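Local coordinates for protein tRNA (cytosine(72)-C(5))-methyltransferase (Pyrococcus horikoshii, PDB 5ZVE) that transfers a methyl group from S-adenosyl-L-methionine to carbon 5 of cytosine 72 in several tRNAs, a change that appears to raise their thermal stability slightly, at residues Y37-T42 with I215-E220; R258-L263 with I309-R314; E329-V334 with V361-P366. One frame throughout, in Å; residues are numbered along the deposited sequence.

Contact 1 (Y37-T42 with I215-E220); sequences YIRVNT and IAQLLE
R39 presents the edge of its guanidinium to Q217 OE1, with the guanidinium and amide planes 77° apart: Q217 OE1 lies close to the guanidinium plane, 2.9 Å from R39 NE, while NE itself stands above the carbonyl plane of Q217 and so misses its lone pairs. The other half of the amide is turned to the backbone, Q217 NE2 giving a hydrogen bond of 2.9 Å to V40 O. One amide thus accepts from a side chain and donates to the main chain of the next residue, which fixes its rotation. In Q217, CG lies between the backbone N and the carbonyl carbon (chi1 77°) and the chain is extended from there. The contact joins two domains: strand 35-40 belongs to the antiparallel sheet of the ferredoxin-like region, whereas helix 210-218 follows the S-adenosyl-L-methionine-binding loop of the Rossmann-like methyltransferase domain. That helix ends in a Schellman motif with E220, of positive phi, as its C-prime residue. A water lies 2.7 Å from T42 OG1 and donates to Q217 O at 2.6 Å. R39 NH1 is bound to Q182 OE1 and, weakly, to G210 O of the cofactor loop, and R39 NH2 to T213 OG1.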
loop_
_atom_site.group_PDB
_atom_site.type_symbol
_atom_site.label_atom_id
_atom_site.label_comp_id
_atom_site.label_asym_id
_atom_site.label_seq_id
_atom_site.Cartn_x
_atom_site.Cartn_y
_atom_site.Cartn_z
ATOM N N TYR A 37 8.331 4.911 2.855
ATOM C CA TYR A 37 8.118 5.046 4.297
ATOM C C TYR A 37 8.075 3.702 5.025
ATOM O O TYR A 37 7.674 2.680 4.466
ATOM C CB TYR A 37 6.818 5.807 4.573
ATOM C CG TYR A 37 6.962 7.313 4.628
ATOM C CD1 TYR A 37 6.870 8.085 3.475
ATOM C CD2 TYR A 37 7.183 7.964 5.835
ATOM C CE1 TYR A 37 7.000 9.465 3.524
ATOM C CE2 TYR A 37 7.313 9.344 5.893
ATOM C CZ TYR A 37 7.219 10.087 4.738
ATOM O OH TYR A 37 7.350 11.455 4.797
ATOM N N ILE A 38 8.506 3.717 6.279
ATOM C CA ILE A 38 8.345 2.580 7.170
ATOM C C ILE A 38 7.800 3.078 8.496
ATOM O O ILE A 38 7.983 4.246 8.846
ATOM C CB ILE A 38 9.667 1.836 7.415
ATOM C CG1 ILE A 38 10.659 2.749 8.154
ATOM C CG2 ILE A 38 10.248 1.337 6.103
ATOM C CD1 ILE A 38 11.979 2.094 8.488
ATOM N N ARG A 39 7.126 2.206 9.235
ATOM C CA ARG A 39 6.670 2.589 10.561
ATOM C C ARG A 39 7.611 2.059 11.627
ATOM O O ARG A 39 7.913 0.874 11.661
ATOM C CB ARG A 39 5.248 2.087 10.829
ATOM C CG ARG A 39 4.691 2.571 12.165
ATOM C CD ARG A 39 3.294 2.045 12.451
ATOM N NE ARG A 39 3.291 0.657 12.912
ATOM C CZ ARG A 39 2.761 -0.364 12.246
ATOM N NH1 ARG A 39 2.164 -0.164 11.078
ATOM N NH2 ARG A 39 2.817 -1.587 12.758
ATOM N N VAL A 40 8.079 2.946 12.492
ATOM C CA VAL A 40 8.848 2.520 13.651
ATOM C C VAL A 40 7.927 1.822 14.639
ATOM O O VAL A 40 6.939 2.400 15.089
ATOM C CB VAL A 40 9.539 3.706 14.353
ATOM C CG1 VAL A 40 10.374 3.211 15.515
ATOM C CG2 VAL A 40 10.380 4.493 13.365
ATOM N N ASN A 41 8.248 0.577 14.973
ATOM C CA ASN A 41 7.463 -0.153 15.954
ATOM C C ASN A 41 7.868 0.253 17.359
ATOM O O ASN A 41 8.735 -0.366 17.972
ATOM C CB ASN A 41 7.618 -1.664 15.771
ATOM C CG ASN A 41 6.809 -2.457 16.780
ATOM O OD1 ASN A 41 5.922 -1.917 17.437
ATOM N ND2 ASN A 41 7.108 -3.742 16.905
ATOM N N THR A 42 7.221 1.294 17.870
ATOM C CA THR A 42 7.519 1.817 19.194
ATOM C C THR A 42 7.191 0.844 20.332
ATOM O O THR A 42 7.424 1.150 21.497
ATOM C CB THR A 42 6.766 3.130 19.435
ATOM O OG1 THR A 42 5.374 2.940 19.140
ATOM C CG2 THR A 42 7.319 4.226 18.536
ATOM N N ILE A 215 -2.323 0.641 15.348
ATOM C CA ILE A 215 -3.248 0.935 16.442
ATOM C C ILE A 215 -2.737 0.334 17.746
ATOM O O ILE A 215 -2.796 0.961 18.809
ATOM C CB ILE A 215 -4.666 0.394 16.158
ATOM C CG1 ILE A 215 -5.225 0.995 14.871
ATOM C CG2 ILE A 215 -5.598 0.704 17.319
ATOM C CD1 ILE A 215 -5.657 2.433 14.999
ATOM N N ALA A 216 -2.223 -0.886 17.650
ATOM C CA ALA A 216 -1.713 -1.606 18.810
ATOM C C ALA A 216 -0.559 -0.869 19.490
ATOM O O ALA A 216 -0.489 -0.827 20.716
ATOM C CB ALA A 216 -1.281 -3.006 18.405
ATOM N N GLN A 217 0.338 -0.279 18.705
ATOM C CA GLN A 217 1.464 0.445 19.296
ATOM C C GLN A 217 1.030 1.822 19.805
ATOM O O GLN A 217 1.590 2.329 20.775
ATOM C CB GLN A 217 2.627 0.571 18.302
ATOM C CG GLN A 217 2.468 1.615 17.215
ATOM C CD GLN A 217 3.643 1.611 16.242
ATOM O OE1 GLN A 217 3.996 0.571 15.684
ATOM N NE2 GLN A 217 4.265 2.773 16.053
ATOM N N LEU A 218 0.032 2.425 19.164
ATOM C CA LEU A 218 -0.542 3.668 19.675
ATOM C C LEU A 218 -1.237 3.434 21.014
ATOM O O LEU A 218 -1.282 4.323 21.867
ATOM C CB LEU A 218 -1.533 4.275 18.679
ATOM C CG LEU A 218 -0.985 4.770 17.341
ATOM C CD1 LEU A 218 -2.136 5.015 16.372
ATOM C CD2 LEU A 218 -0.141 6.034 17.530
ATOM N N LEU A 219 -1.788 2.235 21.184
ATOM C CA LEU A 219 -2.415 1.842 22.443
ATOM C C LEU A 219 -1.374 1.365 23.448
ATOM O O LEU A 219 -1.686 1.144 24.619
ATOM C CB LEU A 219 -3.455 0.743 22.208
ATOM C CG LEU A 219 -4.722 1.123 21.438
ATOM C CD1 LEU A 219 -5.750 0.013 21.543
ATOM C CD2 LEU A 219 -5.290 2.430 21.946
ATOM N N GLU A 220 -0.144 1.200 22.966
ATOM C CA GLU A 220 0.969 0.690 23.759
ATOM C C GLU A 220 0.620 -0.690 24.297
ATOM O O GLU A 220 0.868 -1.006 25.459
ATOM C CB GLU A 220 1.327 1.659 24.888
ATOM C CG GLU A 220 1.867 2.988 24.376
ATOM C CD GLU A 220 2.101 3.996 25.484
ATOM O OE1 GLU A 220 1.441 3.886 26.537
ATOM O OE2 GLU A 220 2.940 4.903 25.297
HETATM O O HOH W 1 3.402 -2.564 15.856
HETATM O O HOH W 2 4.134 2.316 21.433
#

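Contact 2 (R258-L263 with I309-R314); sequences RKLPDL and IKSLRR
L260 lays its CD2 methyl against the side chain of S311, 3.4 Å from S311 OG and 3.5 Å from S311 CB, so that one branch of the leucine touches both atoms of the short serine side chain. The approach depends on the first torsion of L260, which sets CG opposite the backbone N (chi1 177°) and points the branched end at S311. P261, the next residue, comes to the same hydroxyl with its ring: P261 CG is 3.5 Å from S311 OG and P261 CD 3.7 Å. The serine oxygen therefore sits against two neighbouring hydrophobic side chains, and neither offers it a polar partner. Its hydrogen bond goes back along the chain, to A307 O, one turn earlier in helix 291-310; S311 OG lies beside the backbone N (chi1 -59°), a torsion that suits the bond back to the helix. A buried hydroxyl is in this way satisfied locally and can be packed against carbon. On the outer side K310 runs across the proline at about a right angle, its aliphatic CE 3.9 Å from P261 CG. No hydrogen bond links the two segments, and the contact is van der Waals packing of modest extent, 158 Å² in all. It is an example of a short 3-10 turn set against the end of a helix. The turn lies in the loop between strands 250-254 and 267-273 of the Rossmann-like domain, and its R258 touches the bound S-adenosyl-L-homocysteine and forms a salt bridge with D256. Helix 291-310 meets it through A307 as well as K310; the chain then passes from S311 into strand 312-313, and S311 and R313 both make backbone hydrogen bonds with A267 at the start of strand 267-273.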
loop_
_atom_site.group_PDB
_atom_site.type_symbol
_atom_site.label_atom_id
_atom_site.label_comp_id
_atom_site.label_asym_id
_atom_site.label_seq_id
_atom_site.Cartn_x
_atom_site.Cartn_y
_atom_site.Cartn_z
ATOM N N ARG A 258 -19.136 -7.965 6.190
ATOM C CA ARG A 258 -20.435 -7.403 5.848
ATOM C C ARG A 258 -21.529 -7.897 6.789
ATOM O O ARG A 258 -22.595 -7.293 6.886
ATOM C CB ARG A 258 -20.791 -7.743 4.403
ATOM C CG ARG A 258 -19.906 -7.053 3.384
ATOM C CD ARG A 258 -20.137 -7.600 1.987
ATOM N NE ARG A 258 -20.026 -9.051 1.940
ATOM C CZ ARG A 258 -20.279 -9.778 0.861
ATOM N NH1 ARG A 258 -20.150 -11.096 0.902
ATOM N NH2 ARG A 258 -20.672 -9.186 -0.258
ATOM N N LYS A 259 -21.256 -9.001 7.474
ATOM C CA LYS A 259 -22.169 -9.538 8.474
ATOM C C LYS A 259 -21.775 -9.134 9.893
ATOM O O LYS A 259 -22.259 -9.721 10.853
ATOM C CB LYS A 259 -22.234 -11.063 8.367
ATOM C CG LYS A 259 -22.606 -11.577 6.982
ATOM C CD LYS A 259 -22.769 -13.085 6.986
ATOM C CE LYS A 259 -24.189 -13.483 7.353
ATOM N NZ LYS A 259 -25.132 -13.219 6.231
ATOM N N LEU A 260 -20.903 -8.134 10.021
ATOM C CA LEU A 260 -20.414 -7.683 11.332
ATOM C C LEU A 260 -21.465 -7.528 12.446
ATOM O O LEU A 260 -21.214 -7.952 13.577
ATOM C CB LEU A 260 -19.669 -6.350 11.201
ATOM C CG LEU A 260 -19.205 -5.803 12.561
ATOM C CD1 LEU A 260 -18.200 -6.726 13.231
ATOM C CD2 LEU A 260 -18.670 -4.402 12.476
ATOM N N PRO A 261 -22.636 -6.922 12.150
ATOM C CA PRO A 261 -23.624 -6.798 13.229
ATOM C C PRO A 261 -24.078 -8.124 13.845
ATOM O O PRO A 261 -24.765 -8.094 14.861
ATOM C CB PRO A 261 -24.797 -6.095 12.542
ATOM C CG PRO A 261 -24.165 -5.296 11.470
ATOM C CD PRO A 261 -23.056 -6.169 10.953
ATOM N N ASP A 262 -23.694 -9.253 13.255
ATOM C CA ASP A 262 -24.019 -10.565 13.806
ATOM C C ASP A 262 -23.342 -10.790 15.154
ATOM O O ASP A 262 -23.823 -11.574 15.971
ATOM C CB ASP A 262 -23.625 -11.681 12.836
ATOM C CG ASP A 262 -24.536 -11.749 11.625
ATOM O OD1 ASP A 262 -25.397 -10.855 11.475
ATOM O OD2 ASP A 262 -24.394 -12.698 10.824
ATOM N N LEU A 263 -22.222 -10.111 15.382
ATOM C CA LEU A 263 -21.638 -10.051 16.720
ATOM C C LEU A 263 -22.557 -9.201 17.594
ATOM O O LEU A 263 -23.510 -8.611 17.094
ATOM C CB LEU A 263 -20.216 -9.471 16.685
ATOM C CG LEU A 263 -19.055 -10.345 16.184
ATOM C CD1 LEU A 263 -19.238 -10.786 14.741
ATOM C CD2 LEU A 263 -17.722 -9.625 16.342
ATOM N N ILE A 309 -21.706 1.198 10.257
ATOM C CA ILE A 309 -22.610 2.191 10.826
ATOM C C ILE A 309 -23.548 1.566 11.856
ATOM O O ILE A 309 -23.749 2.116 12.939
ATOM C CB ILE A 309 -23.442 2.875 9.721
ATOM C CG1 ILE A 309 -22.534 3.712 8.814
ATOM C CG2 ILE A 309 -24.536 3.745 10.323
ATOM C CD1 ILE A 309 -23.259 4.322 7.628
ATOM N N LYS A 310 -24.107 0.408 11.522
ATOM C CA LYS A 310 -25.033 -0.276 12.421
ATOM C C LYS A 310 -24.326 -0.850 13.645
ATOM O O LYS A 310 -24.957 -1.100 14.669
ATOM C CB LYS A 310 -25.768 -1.397 11.684
ATOM C CG LYS A 310 -26.786 -0.920 10.663
ATOM C CD LYS A 310 -27.680 -2.061 10.184
ATOM C CE LYS A 310 -26.868 -3.190 9.566
ATOM N NZ LYS A 310 -27.738 -4.302 9.067
ATOM N N SER A 311 -23.016 -1.051 13.541
ATOM C CA SER A 311 -22.247 -1.606 14.649
ATOM C C SER A 311 -21.548 -0.528 15.465
ATOM O O SER A 311 -20.820 -0.832 16.409
ATOM C CB SER A 311 -21.208 -2.601 14.133
ATOM O OG SER A 311 -21.815 -3.667 13.421
ATOM N N LEU A 312 -21.766 0.731 15.104
ATOM C CA LEU A 312 -21.168 1.838 15.839
ATOM C C LEU A 312 -22.122 2.345 16.904
ATOM O O LEU A 312 -23.316 2.509 16.647
ATOM C CB LEU A 312 -20.797 2.991 14.901
ATOM C CG LEU A 312 -19.356 3.129 14.412
ATOM C CD1 LEU A 312 -19.227 4.375 13.546
ATOM C CD2 LEU A 312 -18.373 3.182 15.574
ATOM N N ARG A 313 -21.600 2.587 18.099
ATOM C CA ARG A 313 -22.375 3.305 19.097
ATOM C C ARG A 313 -22.635 4.703 18.572
ATOM O O ARG A 313 -21.851 5.226 17.775
ATOM C CB ARG A 313 -21.649 3.381 20.438
ATOM C CG ARG A 313 -21.264 2.048 21.033
ATOM C CD ARG A 313 -20.487 2.241 22.324
ATOM N NE ARG A 313 -21.295 2.913 23.339
ATOM C CZ ARG A 313 -20.891 3.148 24.583
ATOM N NH1 ARG A 313 -19.679 2.773 24.971
ATOM N NH2 ARG A 313 -21.695 3.766 25.439
ATOM N N ARG A 314 -23.747 5.295 18.992
ATOM C CA ARG A 314 -23.959 6.714 18.775
ATOM C C ARG A 314 -22.804 7.445 19.438
ATOM O O ARG A 314 -22.350 7.043 20.505
ATOM C CB ARG A 314 -25.309 7.171 19.339
ATOM C CG ARG A 314 -26.513 6.682 18.539
ATOM C CD ARG A 314 -27.829 7.055 19.214
ATOM N NE ARG A 314 -27.997 6.399 20.508
ATOM C CZ ARG A 314 -28.545 5.197 20.669
ATOM N NH1 ARG A 314 -28.983 4.520 19.615
ATOM N NH2 ARG A 314 -28.661 4.674 21.882
#

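Contact 3 (E329-V334 with V361-P366); sequences ENEGNV and VQRFYP
R363 takes hold of the carboxylate of E331 side-on, NE and NH2 each serving a different oxygen. R363 NE is 2.7 Å from E331 OE2, and R363 NH2 is 3.1 Å from E331 OE1 in the straighter of the two bonds (163° at the hydrogen); both oxygens use their syn lone pairs. The two flat groups are nearly coplanar, 14° apart, which is the geometry of a bidentate salt bridge. The glutamate bends at chi2 (88°) to bring its carboxylate round, whereas the arginine runs straight from CG to NE. Beside the pair, N330 ND2 lies 3.3 Å from R363 NH2; both are donors, so this is a packing neighbour and not a bond. N330 OD1 is bound to T322 OG1. Further out, E331 OE2 also receives I356 N, and R363 NH2 gives a bond to L325 O. F375 of strand 374-381 packs against N330, E331 and R363 alike. The bridge thus fastens the first turn of helix 331-339 to strand 361-364 of the methyltransferase sheet, with N330 about 8 Å, side chain to side chain, from C323, the predicted nucleophile. Buried as they are, the opposite charges of E331 and R363 probably stabilise one another; the bond from I356 N to E331 OE2 would probably favour the charged carboxylate, and the bond to L325 O occupies a further N-H of R363.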
loop_
_atom_site.group_PDB
_atom_site.type_symbol
_atom_site.label_atom_id
_atom_site.label_comp_id
_atom_site.label_asym_id
_atom_site.label_seq_id
_atom_site.Cartn_x
_atom_site.Cartn_y
_atom_site.Cartn_z
ATOM N N GLU A 329 -15.952 5.280 -5.149
ATOM C CA GLU A 329 -15.511 4.508 -3.989
ATOM C C GLU A 329 -15.154 5.409 -2.817
ATOM O O GLU A 329 -14.989 4.940 -1.693
ATOM C CB GLU A 329 -14.299 3.635 -4.336
ATOM C CG GLU A 329 -14.542 2.585 -5.399
ATOM C CD GLU A 329 -13.252 1.923 -5.856
ATOM O OE1 GLU A 329 -12.739 1.055 -5.121
ATOM O OE2 GLU A 329 -12.748 2.276 -6.942
ATOM N N ASN A 330 -15.051 6.705 -3.080
ATOM C CA ASN A 330 -14.567 7.633 -2.070
ATOM C C ASN A 330 -15.612 8.663 -1.655
ATOM O O ASN A 330 -16.427 8.392 -0.773
ATOM C CB ASN A 330 -13.301 8.320 -2.575
ATOM C CG ASN A 330 -12.143 7.354 -2.704
ATOM O OD1 ASN A 330 -12.043 6.394 -1.936
ATOM N ND2 ASN A 330 -11.266 7.591 -3.678
ATOM N N GLU A 331 -15.585 9.839 -2.272
ATOM C CA GLU A 331 -16.547 10.884 -1.928
ATOM C C GLU A 331 -17.985 10.396 -2.117
ATOM O O GLU A 331 -18.872 10.734 -1.331
ATOM C CB GLU A 331 -16.299 12.150 -2.751
ATOM C CG GLU A 331 -15.068 12.945 -2.322
ATOM C CD GLU A 331 -13.793 12.485 -3.014
ATOM O OE1 GLU A 331 -13.804 11.402 -3.645
ATOM O OE2 GLU A 331 -12.779 13.210 -2.924
ATOM N N GLY A 332 -18.208 9.604 -3.159
ATOM C CA GLY A 332 -19.523 9.050 -3.424
ATOM C C GLY A 332 -20.035 8.178 -2.293
ATOM O O GLY A 332 -21.201 8.262 -1.917
ATOM N N ASN A 333 -19.159 7.348 -1.736
ATOM C CA ASN A 333 -19.543 6.477 -0.632
ATOM C C ASN A 333 -19.602 7.207 0.705
ATOM O O ASN A 333 -20.220 6.723 1.657
ATOM C CB ASN A 333 -18.592 5.287 -0.525
ATOM C CG ASN A 333 -19.091 4.081 -1.289
ATOM O OD1 ASN A 333 -20.237 4.055 -1.736
ATOM N ND2 ASN A 333 -18.243 3.070 -1.432
ATOM N N VAL A 334 -18.958 8.366 0.794
ATOM C CA VAL A 334 -19.099 9.147 2.008
ATOM C C VAL A 334 -20.466 9.833 2.052
ATOM O O VAL A 334 -21.092 9.901 3.108
ATOM C CB VAL A 334 -18.003 10.191 2.168
ATOM C CG1 VAL A 334 -18.178 10.878 3.510
ATOM C CG2 VAL A 334 -16.634 9.530 2.112
ATOM N N VAL A 361 -12.678 15.565 4.199
ATOM C CA VAL A 361 -11.956 14.348 3.830
ATOM C C VAL A 361 -10.588 14.683 3.270
ATOM O O VAL A 361 -10.354 15.794 2.798
ATOM C CB VAL A 361 -12.735 13.495 2.810
ATOM C CG1 VAL A 361 -14.003 12.959 3.440
ATOM C CG2 VAL A 361 -13.032 14.294 1.549
ATOM N N GLN A 362 -9.688 13.711 3.310
ATOM C CA GLN A 362 -8.302 13.968 2.956
ATOM C C GLN A 362 -7.827 13.050 1.837
ATOM O O GLN A 362 -7.863 11.828 1.965
ATOM C CB GLN A 362 -7.409 13.807 4.190
ATOM C CG GLN A 362 -5.962 14.204 3.961
ATOM C CD GLN A 362 -5.129 14.166 5.225
ATOM O OE1 GLN A 362 -3.983 14.605 5.228
ATOM N NE2 GLN A 362 -5.695 13.633 6.301
ATOM N N ARG A 363 -7.368 13.649 0.744
ATOM C CA ARG A 363 -6.859 12.876 -0.382
ATOM C C ARG A 363 -5.355 13.023 -0.522
ATOM O O ARG A 363 -4.791 14.071 -0.217
ATOM C CB ARG A 363 -7.533 13.295 -1.689
ATOM C CG ARG A 363 -8.746 12.454 -2.074
ATOM C CD ARG A 363 -9.355 12.962 -3.365
ATOM N NE ARG A 363 -10.442 12.117 -3.851
ATOM C CZ ARG A 363 -10.297 11.190 -4.793
ATOM N NH1 ARG A 363 -9.105 10.979 -5.344
ATOM N NH2 ARG A 363 -11.340 10.472 -5.185
ATOM N N PHE A 364 -4.719 11.957 -0.993
ATOM C CA PHE A 364 -3.309 11.980 -1.325
ATOM C C PHE A 364 -3.131 11.694 -2.810
ATOM O O PHE A 364 -3.812 10.836 -3.374
ATOM C CB PHE A 364 -2.531 10.968 -0.482
ATOM C CG PHE A 364 -2.432 11.338 0.975
ATOM C CD1 PHE A 364 -3.406 10.941 1.875
ATOM C CD2 PHE A 364 -1.357 12.080 1.441
ATOM C CE1 PHE A 364 -3.314 11.281 3.217
ATOM C CE2 PHE A 364 -1.255 12.422 2.783
ATOM C CZ PHE A 364 -2.237 12.022 3.672
ATOM N N TYR A 365 -2.241 12.451 -3.441
ATOM C CA TYR A 365 -1.941 12.294 -4.856
ATOM C C TYR A 365 -0.456 12.030 -5.037
ATOM O O TYR A 365 0.361 12.602 -4.316
ATOM C CB TYR A 365 -2.349 13.539 -5.638
ATOM C CG TYR A 365 -3.836 13.801 -5.657
ATOM C CD1 TYR A 365 -4.662 13.139 -6.555
ATOM C CD2 TYR A 365 -4.412 14.718 -4.785
ATOM C CE1 TYR A 365 -6.025 13.380 -6.585
ATOM C CE2 TYR A 365 -5.776 14.966 -4.806
ATOM C CZ TYR A 365 -6.574 14.293 -5.709
ATOM O OH TYR A 365 -7.929 14.528 -5.746
ATOM N N PRO A 366 -0.097 11.169 -6.005
ATOM C CA PRO A 366 1.318 10.834 -6.218
ATOM C C PRO A 366 2.177 12.026 -6.649
ATOM O O PRO A 366 3.329 12.129 -6.227
ATOM C CB PRO A 366 1.266 9.768 -7.325
ATOM C CG PRO A 366 -0.035 9.989 -8.017
ATOM C CD PRO A 366 -0.983 10.466 -6.947
#

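The three contacts follow one another in series along the chain, contact 1 closing before contact 2 opens and contact 2 before contact 3. Their centres lie 23 to 27 Å apart and none touches another; contacts 2 and 3 come closest, with nearest atoms about 7 Å apart. Contact 1 spans two domains, setting the ferredoxin-like sheet against the methyltransferase domain, whereas contacts 2 and 3 are internal to the latter. Helix 291-310 is common ground for these two: contact 2 uses its C-terminal end, and E329 and N333 of contact 3 pack on it. Together they illustrate how contacts of different kind lie at different distances from one cofactor site, with the side chain of R39 about 7 Å from the bound S-adenosyl-L-homocysteine and R258 touching it.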